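Local coordinates for lysosome-associated membrane glycoprotein 2 (Mus musculus, PDB 5GV3) that serves in lysosome biogenesis, lysosomal pH regulation and autophagy, and directly inhibits the proton channel TMEM175, here seen as its first, membrane-distal lumenal domain, at residues Ala44-Ser49 and Met61-Gly65; Thr108-Pro112 and Leu133-Gln138; Ile122-Val128 and Tyr140-Gln146. One frame throughout, in Å; residues are numbered along the deposited sequence.

Contact 1 of 3, residues Ala44-Ser49 and Met61-Gly65; sequences ATHDGS and MIQFG. With ZN (zinc ion), chain D.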
loop_
_atom_site.group_PDB
_atom_site.type_symbol
_atom_site.label_atom_id
_atom_site.label_comp_id
_atom_site.label_asym_id
_atom_site.label_seq_id
_atom_site.Cartn_x
_atom_site.Cartn_y
_atom_site.Cartn_z
ATOM N N ALA A 44 0.001 12.464 -3.952
ATOM C CA ALA A 44 0.831 11.317 -4.285
ATOM C C ALA A 44 0.257 10.708 -5.546
ATOM O O ALA A 44 -0.950 10.742 -5.756
ATOM C CB ALA A 44 0.848 10.312 -3.155
ATOM N N THR A 45 1.130 10.212 -6.417
ATOM C CA THR A 45 0.673 9.675 -7.686
ATOM C C THR A 45 0.518 8.160 -7.649
ATOM O O THR A 45 1.077 7.505 -6.769
ATOM C CB THR A 45 1.638 10.078 -8.805
ATOM O OG1 THR A 45 2.963 9.664 -8.457
ATOM C CG2 THR A 45 1.636 11.586 -8.973
ATOM N N HIS A 46 -0.261 7.608 -8.582
ATOM C CA HIS A 46 -0.472 6.161 -8.627
ATOM C C HIS A 46 0.065 5.568 -9.939
ATOM O O HIS A 46 -0.444 4.548 -10.418
ATOM C CB HIS A 46 -1.958 5.786 -8.461
ATOM C CG HIS A 46 -2.843 6.333 -9.530
ATOM N ND1 HIS A 46 -3.820 7.281 -9.306
ATOM C CD2 HIS A 46 -2.882 6.060 -10.855
ATOM C CE1 HIS A 46 -4.423 7.562 -10.446
ATOM N NE2 HIS A 46 -3.863 6.835 -11.401
ATOM N N ASP A 47 1.093 6.197 -10.506
ATOM C CA ASP A 47 1.664 5.783 -11.793
ATOM C C ASP A 47 2.116 4.331 -11.809
ATOM O O ASP A 47 2.777 3.880 -10.881
ATOM C CB ASP A 47 2.853 6.681 -12.168
ATOM C CG ASP A 47 2.426 8.086 -12.553
ATOM O OD1 ASP A 47 1.236 8.289 -12.880
ATOM O OD2 ASP A 47 3.281 8.991 -12.536
ATOM N N GLY A 48 1.731 3.586 -12.841
ATOM C CA GLY A 48 2.172 2.207 -12.939
ATOM C C GLY A 48 1.103 1.228 -12.483
ATOM O O GLY A 48 1.223 0.015 -12.676
ATOM N N SER A 49 0.069 1.750 -11.835
ATOM C CA SER A 49 -1.040 0.921 -11.395
ATOM C C SER A 49 -1.753 0.378 -12.625
ATOM O O SER A 49 -1.947 1.094 -13.603
ATOM C CB SER A 49 -2.017 1.722 -10.530
ATOM O OG SER A 49 -1.365 2.299 -9.415
ATOM N N MET A 61 0.612 0.936 -7.658
ATOM C CA MET A 61 1.860 1.602 -7.327
ATOM C C MET A 61 1.613 3.039 -6.876
ATOM O O MET A 61 0.826 3.756 -7.475
ATOM C CB MET A 61 2.810 1.571 -8.521
ATOM C CG MET A 61 3.127 0.164 -8.993
ATOM S SD MET A 61 4.219 0.133 -10.421
ATOM C CE MET A 61 5.719 0.795 -9.692
ATOM N N ILE A 62 2.237 3.432 -5.773
ATOM C CA ILE A 62 2.069 4.777 -5.248
ATOM C C ILE A 62 3.423 5.470 -5.139
ATOM O O ILE A 62 4.359 4.900 -4.595
ATOM C CB ILE A 62 1.376 4.754 -3.878
ATOM C CG1 ILE A 62 -0.015 4.110 -4.000
ATOM C CG2 ILE A 62 1.297 6.156 -3.294
ATOM C CD1 ILE A 62 -1.009 4.917 -4.851
ATOM N N GLN A 63 3.539 6.681 -5.671
ATOM C CA GLN A 63 4.768 7.458 -5.496
ATOM C C GLN A 63 4.468 8.726 -4.714
ATOM O O GLN A 63 3.399 9.313 -4.849
ATOM C CB GLN A 63 5.419 7.815 -6.840
ATOM C CG GLN A 63 5.531 6.667 -7.821
ATOM C CD GLN A 63 4.208 6.354 -8.506
ATOM O OE1 GLN A 63 3.432 7.254 -8.816
ATOM N NE2 GLN A 63 3.939 5.077 -8.719
ATOM N N PHE A 64 5.416 9.142 -3.887
ATOM C CA PHE A 64 5.281 10.374 -3.129
ATOM C C PHE A 64 6.615 11.118 -3.080
ATOM O O PHE A 64 7.492 10.789 -2.278
ATOM C CB PHE A 64 4.774 10.069 -1.721
ATOM C CG PHE A 64 4.696 11.274 -0.831
ATOM C CD1 PHE A 64 4.040 12.417 -1.250
ATOM C CD2 PHE A 64 5.270 11.257 0.428
ATOM C CE1 PHE A 64 3.966 13.526 -0.431
ATOM C CE2 PHE A 64 5.202 12.363 1.256
ATOM C CZ PHE A 64 4.548 13.500 0.828
ATOM N N GLY A 65 6.765 12.111 -3.952
ATOM C CA GLY A 65 7.983 12.904 -4.008
ATOM C C GLY A 65 9.215 12.168 -4.515
ATOM O O GLY A 65 9.149 11.437 -5.501
HETATM ZN ZN ZN D . -5.103 7.574 -12.802
HETATM O O HOH W 1 -6.756 6.930 -11.696
HETATM O O HOH W 2 -6.855 8.264 -11.900
HETATM O O HOH W 3 -5.862 9.329 -11.959
HETATM O O HOH W 4 -3.197 7.875 -13.632
#
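Gln63 meets Thr45 and Asp47 because its chain bends at chi2 (77°), which carries the amide toward the loop 44-49. Thr45 answers with OG1 between its own N and carbonyl carbon (chi1 55°). The two side chains cross at about a right angle, and Thr45 OG1 points its bond at Gln63 OE1. The modelled distance of 2.5 Å between Thr45 OG1 and Gln63 OE1 is shorter than a normal hydrogen bond and so doubtful in detail. The same OE1 takes a weak bond from Asp47 N. On the other side of the amide, Gln63 NE2 gives a weak, bent bond to Asp47 O at 2.7 Å. Contacts at both oxygen and nitrogen would favour this rotation of the amide. The planes of the Asp47 carboxylate and the amide are nearly parallel, but the bonds to Asp47 are made by its backbone.

Alongside this, Thr45 and Gln63 form a single antiparallel hydrogen-bonded pair. Thr45 N reaches Gln63 O at 2.9 Å, and Gln63 N reaches Thr45 O at 2.8 Å. Ala44 CB rests 3.2 Å from Gln63 O, near Ile62 and Phe64.

The chain then makes a type II turn from His46 to Ser49. Ser49 OG donates to His46 O at 2.6 Å and accepts from Met61 N in a nearly straight bond (172°). Ser49 N and OG approach His46 O from the same face of its plane. Gly48, with positive phi, lies beside the sulfur of Met61. His46 NE2 binds a zinc ion at 2.0 Å; waters take up the rest of its shell, but three of them lie too close together for their number to be trusted.

The chemistry is mainly polar: one strand residue, Gln63, uses backbone and amide together to pin a surface loop, while His46, which also touches Val4 on strand 2-8, carries the zinc ion.

Contact 2 of 3, residues Thr108-Pro112 and Leu133-Gln138; sequences TVKNP and LTPVVQ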
loop_
_atom_site.group_PDB
_atom_site.type_symbol
_atom_site.label_atom_id
_atom_site.label_comp_id
_atom_site.label_asym_id
_atom_site.label_seq_id
_atom_site.Cartn_x
_atom_site.Cartn_y
_atom_site.Cartn_z
ATOM N N THR A 108 14.690 -0.870 0.824
ATOM C CA THR A 108 13.463 -1.574 0.486
ATOM C C THR A 108 13.079 -2.523 1.612
ATOM O O THR A 108 13.905 -3.281 2.115
ATOM C CB THR A 108 13.620 -2.364 -0.829
ATOM O OG1 THR A 108 14.006 -1.471 -1.880
ATOM C CG2 THR A 108 12.321 -3.041 -1.211
ATOM N N VAL A 109 11.841 -2.427 2.062
ATOM C CA VAL A 109 11.349 -3.340 3.078
ATOM C C VAL A 109 10.242 -4.174 2.466
ATOM O O VAL A 109 9.364 -3.652 1.779
ATOM C CB VAL A 109 10.855 -2.601 4.327
ATOM C CG1 VAL A 109 10.362 -3.587 5.370
ATOM C CG2 VAL A 109 11.977 -1.746 4.889
ATOM N N LYS A 110 10.306 -5.478 2.690
ATOM C CA LYS A 110 9.321 -6.381 2.123
ATOM C C LYS A 110 8.360 -6.864 3.212
ATOM O O LYS A 110 8.757 -7.109 4.354
ATOM C CB LYS A 110 10.030 -7.546 1.433
ATOM C CG LYS A 110 9.292 -8.113 0.232
ATOM C CD LYS A 110 10.212 -9.033 -0.559
ATOM C CE LYS A 110 11.323 -8.230 -1.239
ATOM N NZ LYS A 110 12.076 -9.018 -2.253
ATOM N N ASN A 111 7.096 -7.008 2.843
ATOM C CA ASN A 111 6.068 -7.473 3.759
ATOM C C ASN A 111 5.721 -8.914 3.429
ATOM O O ASN A 111 5.380 -9.224 2.291
ATOM C CB ASN A 111 4.828 -6.572 3.659
ATOM C CG ASN A 111 3.831 -6.804 4.776
ATOM O OD1 ASN A 111 3.578 -7.939 5.175
ATOM N ND2 ASN A 111 3.242 -5.720 5.278
ATOM N N PRO A 112 5.852 -9.814 4.419
ATOM C CA PRO A 112 5.592 -11.247 4.219
ATOM C C PRO A 112 4.112 -11.581 4.101
ATOM O O PRO A 112 3.781 -12.710 3.741
ATOM C CB PRO A 112 6.181 -11.894 5.478
ATOM C CG PRO A 112 7.050 -10.827 6.109
ATOM C CD PRO A 112 6.391 -9.538 5.759
ATOM N N LEU A 133 7.747 -4.049 10.656
ATOM C CA LEU A 133 8.813 -4.527 9.786
ATOM C C LEU A 133 10.071 -3.677 9.963
ATOM O O LEU A 133 10.421 -2.886 9.086
ATOM C CB LEU A 133 8.364 -4.507 8.320
ATOM C CG LEU A 133 7.003 -5.130 7.989
ATOM C CD1 LEU A 133 6.624 -4.873 6.534
ATOM C CD2 LEU A 133 7.003 -6.624 8.281
ATOM N N THR A 134 10.734 -3.857 11.103
ATOM C CA THR A 134 11.941 -3.111 11.467
ATOM C C THR A 134 12.902 -2.943 10.292
ATOM O O THR A 134 13.245 -3.923 9.626
ATOM C CB THR A 134 12.673 -3.817 12.626
ATOM O OG1 THR A 134 11.800 -3.899 13.759
ATOM C CG2 THR A 134 13.955 -3.085 13.011
ATOM N N PRO A 135 13.339 -1.700 10.020
ATOM C CA PRO A 135 13.125 -0.447 10.755
ATOM C C PRO A 135 11.874 0.324 10.351
ATOM O O PRO A 135 11.837 1.537 10.545
ATOM C CB PRO A 135 14.360 0.366 10.388
ATOM C CG PRO A 135 14.615 -0.026 8.967
ATOM C CD PRO A 135 14.198 -1.483 8.842
ATOM N N VAL A 136 10.865 -0.353 9.814
ATOM C CA VAL A 136 9.678 0.356 9.345
ATOM C C VAL A 136 8.396 -0.180 9.977
ATOM O O VAL A 136 8.140 -1.381 9.966
ATOM C CB VAL A 136 9.544 0.262 7.812
ATOM C CG1 VAL A 136 8.303 0.993 7.350
ATOM C CG2 VAL A 136 10.786 0.835 7.123
ATOM N N VAL A 137 7.598 0.715 10.552
ATOM C CA VAL A 137 6.260 0.344 10.995
ATOM C C VAL A 137 5.229 0.826 9.971
ATOM O O VAL A 137 5.095 2.032 9.738
ATOM C CB VAL A 137 5.955 0.922 12.384
ATOM C CG1 VAL A 137 4.494 0.689 12.763
ATOM C CG2 VAL A 137 6.882 0.309 13.421
ATOM N N GLN A 138 4.519 -0.116 9.353
ATOM C CA GLN A 138 3.506 0.205 8.355
ATOM C C GLN A 138 2.106 0.147 8.957
ATOM O O GLN A 138 1.753 -0.810 9.642
ATOM C CB GLN A 138 3.608 -0.755 7.167
ATOM C CG GLN A 138 5.012 -0.843 6.586
ATOM C CD GLN A 138 5.131 -1.834 5.451
ATOM O OE1 GLN A 138 4.147 -2.451 5.044
ATOM N NE2 GLN A 138 6.345 -1.996 4.933
HETATM O O HOH W 5 6.463 -3.932 2.728
#
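Val109 and Asn111 approach Leu133, Val136 and Gln138 without a backbone pairing: the nearest CA atoms, those of Asn111 and Leu133, are 7.2 Å apart, so side chains make the contact. Val109 divides its branches. Its CG1 lies 3.7 Å from Leu133 CB, while its CG2 meets Val136 CG2 at 3.6 Å as those two side chains slide past each other in opposite directions. Leu133 spreads its own methyls: CD1 packs against the Asn111 amide, and CD2 reaches Pro112 CD at 3.9 Å. With CG anti to the backbone N (chi1 -168°), Asn111 extends ND2 toward Gln138 OE1 for a weak bond of 3.4 Å. The two amide planes are 59° apart. The stronger partners lie outside, Tyr140 OH for Gln138 OE1 and Glu113 N for Asn111 OD1. Water 5 bridges the segments, donating to Val109 O and accepting from Gln138 NE2 at 2.9 Å.

Leu133 and Val136 close a tight hairpin turn through two backbone bonds, with a cis peptide before Pro135. The contact joins strand 106-117 of the four-strand sheet to strand 136-146 of the other sheet. Val136 touches Leu88 on strand 81-91, which pairs with Val109 and Asn111. Strands 129-133 and 11-28 flank strand 136-146.

Contact 3 of 3, residues Ile122-Val128 and Tyr140-Gln146; sequences IFKCNSV and YWGIHLQ. With NAG (2-acetamido-2-deoxy-beta-D-glucopyranose), chain M.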
loop_
_atom_site.group_PDB
_atom_site.type_symbol
_atom_site.label_atom_id
_atom_site.label_comp_id
_atom_site.label_asym_id
_atom_site.label_seq_id
_atom_site.Cartn_x
_atom_site.Cartn_y
_atom_site.Cartn_z
ATOM N N ILE A 122 -16.348 -6.881 -2.087
ATOM C CA ILE A 122 -15.468 -5.777 -1.747
ATOM C C ILE A 122 -14.916 -6.028 -0.353
ATOM O O ILE A 122 -15.661 -6.349 0.575
ATOM C CB ILE A 122 -16.175 -4.398 -1.817
ATOM C CG1 ILE A 122 -15.224 -3.283 -1.362
ATOM C CG2 ILE A 122 -17.455 -4.385 -1.001
ATOM C CD1 ILE A 122 -15.513 -1.940 -1.992
ATOM N N PHE A 123 -13.598 -5.952 -0.219
ATOM C CA PHE A 123 -12.976 -6.167 1.076
ATOM C C PHE A 123 -12.996 -4.865 1.874
ATOM O O PHE A 123 -12.575 -3.816 1.383
ATOM C CB PHE A 123 -11.547 -6.681 0.922
ATOM C CG PHE A 123 -10.841 -6.863 2.225
ATOM C CD1 PHE A 123 -11.169 -7.916 3.059
ATOM C CD2 PHE A 123 -9.860 -5.973 2.627
ATOM C CE1 PHE A 123 -10.524 -8.079 4.273
ATOM C CE2 PHE A 123 -9.212 -6.137 3.837
ATOM C CZ PHE A 123 -9.549 -7.192 4.660
ATOM N N LYS A 124 -13.484 -4.931 3.103
ATOM C CA LYS A 124 -13.610 -3.726 3.898
ATOM C C LYS A 124 -12.920 -3.889 5.238
ATOM O O LYS A 124 -13.090 -4.901 5.920
ATOM C CB LYS A 124 -15.084 -3.350 4.117
ATOM C CG LYS A 124 -15.257 -1.968 4.752
ATOM C CD LYS A 124 -16.506 -1.837 5.627
ATOM C CE LYS A 124 -16.292 -2.474 6.989
ATOM N NZ LYS A 124 -17.205 -1.907 8.011
ATOM N N CYS A 125 -12.130 -2.885 5.597
ATOM C CA CYS A 125 -11.490 -2.834 6.897
ATOM C C CYS A 125 -11.139 -1.377 7.187
ATOM O O CYS A 125 -10.035 -0.938 6.874
ATOM C CB CYS A 125 -10.236 -3.727 6.913
ATOM S SG CYS A 125 -9.524 -4.087 8.549
ATOM N N ASN A 126 -12.069 -0.629 7.779
ATOM C CA ASN A 126 -11.797 0.765 8.118
ATOM C C ASN A 126 -10.768 0.774 9.302
ATOM O O ASN A 126 -10.095 1.774 9.507
ATOM C CB ASN A 126 -13.125 1.597 8.350
ATOM C CG ASN A 126 -13.708 2.296 6.996
ATOM O OD1 ASN A 126 -13.043 2.434 5.975
ATOM N ND2 ASN A 126 -14.944 2.754 7.051
ATOM N N SER A 127 -10.637 -0.333 10.055
ATOM C CA SER A 127 -9.645 -0.470 11.166
ATOM C C SER A 127 -8.147 -0.461 10.781
ATOM O O SER A 127 -7.762 -0.824 9.669
ATOM C CB SER A 127 -9.878 -1.755 11.971
ATOM O OG SER A 127 -11.226 -1.897 12.364
ATOM N N VAL A 128 -7.302 -0.122 11.750
ATOM C CA VAL A 128 -5.857 -0.019 11.542
ATOM C C VAL A 128 -5.113 -1.354 11.554
ATOM O O VAL A 128 -5.010 -2.018 12.579
ATOM C CB VAL A 128 -5.217 0.899 12.616
ATOM C CG1 VAL A 128 -3.676 0.937 12.477
ATOM C CG2 VAL A 128 -5.801 2.298 12.527
ATOM N N TYR A 140 -2.059 0.619 7.936
ATOM C CA TYR A 140 -3.075 0.699 6.883
ATOM C C TYR A 140 -4.464 0.733 7.516
ATOM O O TYR A 140 -4.714 0.003 8.475
ATOM C CB TYR A 140 -2.981 -0.500 5.931
ATOM C CG TYR A 140 -1.597 -0.770 5.383
ATOM C CD1 TYR A 140 -1.155 -0.142 4.236
ATOM C CD2 TYR A 140 -0.728 -1.651 6.020
ATOM C CE1 TYR A 140 0.109 -0.383 3.729
ATOM C CE2 TYR A 140 0.550 -1.899 5.510
ATOM C CZ TYR A 140 0.954 -1.254 4.358
ATOM O OH TYR A 140 2.202 -1.460 3.817
ATOM N N TRP A 141 -5.354 1.580 7.000
ATOM C CA TRP A 141 -6.733 1.619 7.493
ATOM C C TRP A 141 -7.719 2.263 6.509
ATOM O O TRP A 141 -7.328 2.730 5.442
ATOM C CB TRP A 141 -6.790 2.345 8.839
ATOM C CG TRP A 141 -6.606 3.858 8.782
ATOM C CD1 TRP A 141 -7.594 4.810 8.804
ATOM C CD2 TRP A 141 -5.361 4.574 8.722
ATOM N NE1 TRP A 141 -7.039 6.072 8.750
ATOM C CE2 TRP A 141 -5.674 5.952 8.700
ATOM C CE3 TRP A 141 -4.017 4.181 8.678
ATOM C CZ2 TRP A 141 -4.681 6.936 8.633
ATOM C CZ3 TRP A 141 -3.039 5.157 8.609
ATOM C CH2 TRP A 141 -3.376 6.522 8.589
ATOM N N GLY A 142 -9.001 2.270 6.873
ATOM C CA GLY A 142 -10.044 2.865 6.048
ATOM C C GLY A 142 -10.107 2.200 4.688
ATOM O O GLY A 142 -10.325 2.858 3.677
ATOM N N ILE A 143 -9.926 0.884 4.673
ATOM C CA ILE A 143 -9.747 0.125 3.439
ATOM C C ILE A 143 -11.061 -0.318 2.819
ATOM O O ILE A 143 -11.864 -0.975 3.473
ATOM C CB ILE A 143 -8.874 -1.128 3.683
ATOM C CG1 ILE A 143 -7.514 -0.728 4.255
ATOM C CG2 ILE A 143 -8.733 -1.946 2.398
ATOM C CD1 ILE A 143 -6.719 -1.901 4.831
ATOM N N HIS A 144 -11.285 0.077 1.567
ATOM C CA HIS A 144 -12.352 -0.489 0.750
ATOM C C HIS A 144 -11.705 -0.967 -0.541
ATOM O O HIS A 144 -11.268 -0.150 -1.353
ATOM C CB HIS A 144 -13.445 0.545 0.470
ATOM C CG HIS A 144 -14.190 0.962 1.695
ATOM N ND1 HIS A 144 -13.681 1.886 2.589
ATOM C CD2 HIS A 144 -15.366 0.548 2.218
ATOM C CE1 HIS A 144 -14.533 2.045 3.586
ATOM N NE2 HIS A 144 -15.564 1.242 3.385
ATOM N N LEU A 145 -11.653 -2.277 -0.744
ATOM C CA LEU A 145 -10.868 -2.811 -1.846
ATOM C C LEU A 145 -11.570 -3.890 -2.658
ATOM O O LEU A 145 -12.225 -4.768 -2.101
ATOM C CB LEU A 145 -9.549 -3.363 -1.306
ATOM C CG LEU A 145 -8.647 -4.133 -2.272
ATOM C CD1 LEU A 145 -8.196 -3.240 -3.407
ATOM C CD2 LEU A 145 -7.446 -4.680 -1.528
ATOM N N GLN A 146 -11.443 -3.804 -3.977
ATOM C CA GLN A 146 -11.792 -4.925 -4.846
ATOM C C GLN A 146 -10.902 -4.963 -6.080
ATOM O O GLN A 146 -10.906 -4.051 -6.904
ATOM C CB GLN A 146 -13.260 -4.887 -5.277
ATOM C CG GLN A 146 -13.637 -6.143 -6.077
ATOM C CD GLN A 146 -15.088 -6.175 -6.537
ATOM O OE1 GLN A 146 -15.803 -5.175 -6.471
ATOM N NE2 GLN A 146 -15.529 -7.340 -6.993
HETATM C C1 NAG M . -0.495 7.227 11.470
HETATM C C2 NAG M . -0.844 8.551 12.163
HETATM C C3 NAG M . -1.346 8.287 13.580
HETATM C C4 NAG M . -2.483 7.273 13.561
HETATM C C5 NAG M . -2.064 6.013 12.808
HETATM C C6 NAG M . -3.197 5.028 12.641
HETATM C C7 NAG M . 0.330 10.607 11.499
HETATM C C8 NAG M . 1.586 11.419 11.634
HETATM N N2 NAG M . 0.296 9.457 12.185
HETATM O O3 NAG M . -1.792 9.503 14.167
HETATM O O4 NAG M . -2.851 6.935 14.894
HETATM O O5 NAG M . -1.635 6.365 11.486
HETATM O O6 NAG M . -4.185 5.557 11.770
HETATM O O7 NAG M . -0.610 10.974 10.801
#
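A G1 beta bulge shapes this antiparallel strand pair: Gly142 and Ile143 both face Cys125, and Gly142 takes positive phi where strand 136-146 turns a corner. The axes of strands 122-125 and 143-146 run at 165°, nearly antiparallel. Phe123 N donates to Leu145 O at 2.6 Å, and Leu145 N returns a bond to Phe123 O. Cys125 and Ile143 form the next hydrogen-bonded pair. Ile143 N sits above the plane of the Cys125 carbonyl, 58° out of it. Within the bulge, Gly142 N reaches Asn126 O at 2.9 Å, likewise from above the carbonyl plane.

Phe123, Cys125, Ile143 and Leu145 share one face. There Phe123 CD2 meets Ile143 CG2 at 4.2 Å. On the other face Lys124 and His144 lie side by side and point the same way, with Lys124 CG 3.5 Å from His144 NE2.

With CG between backbone N and carbonyl carbon (chi1 73°), Trp141 sets its indole edge in plane with Asn126 O and one face against a sugar. Val128 CG2 touches Trp141 CB at 3.8 Å. The sugar O6 stands 3.1 Å above that indole face, offset toward the rim. This sugar is the glycan on Asn21, and it also meets Val128.

Tyr140 OH is hydrogen-bonded to Gln138 OE1 and to Trp70 NE1 on strand 68-76. Strand 122-125 has strand 136-146 on one side and strand 158-160 on the other, and the Cys125-Cys161 disulfide adds a covalent tie there. Phe123 meets the ring of Phe115 on strand 106-117, and Leu145 touches Ile83 on strand 81-91.

Overall arrangement
From the N terminus, strands 2-8, 11-28 and 32-39 come first. The loop after them folds onto strand 59-64, and contact 1 closes it at the edge of the four-strand sheet. That contact is complete before the others begin. Strands 68-76, 81-91 and 106-117 build the rest of that sheet. Contact 2 then joins strand 106-117 to the turn and strand after 129-133, across the two sheets. Contact 3 pairs strand 122-125 with the later part of strand 136-146, inside the mixed sheet. Contacts 2 and 3 cross along the chain and share strand 136-146; their centres are about 20 Å apart.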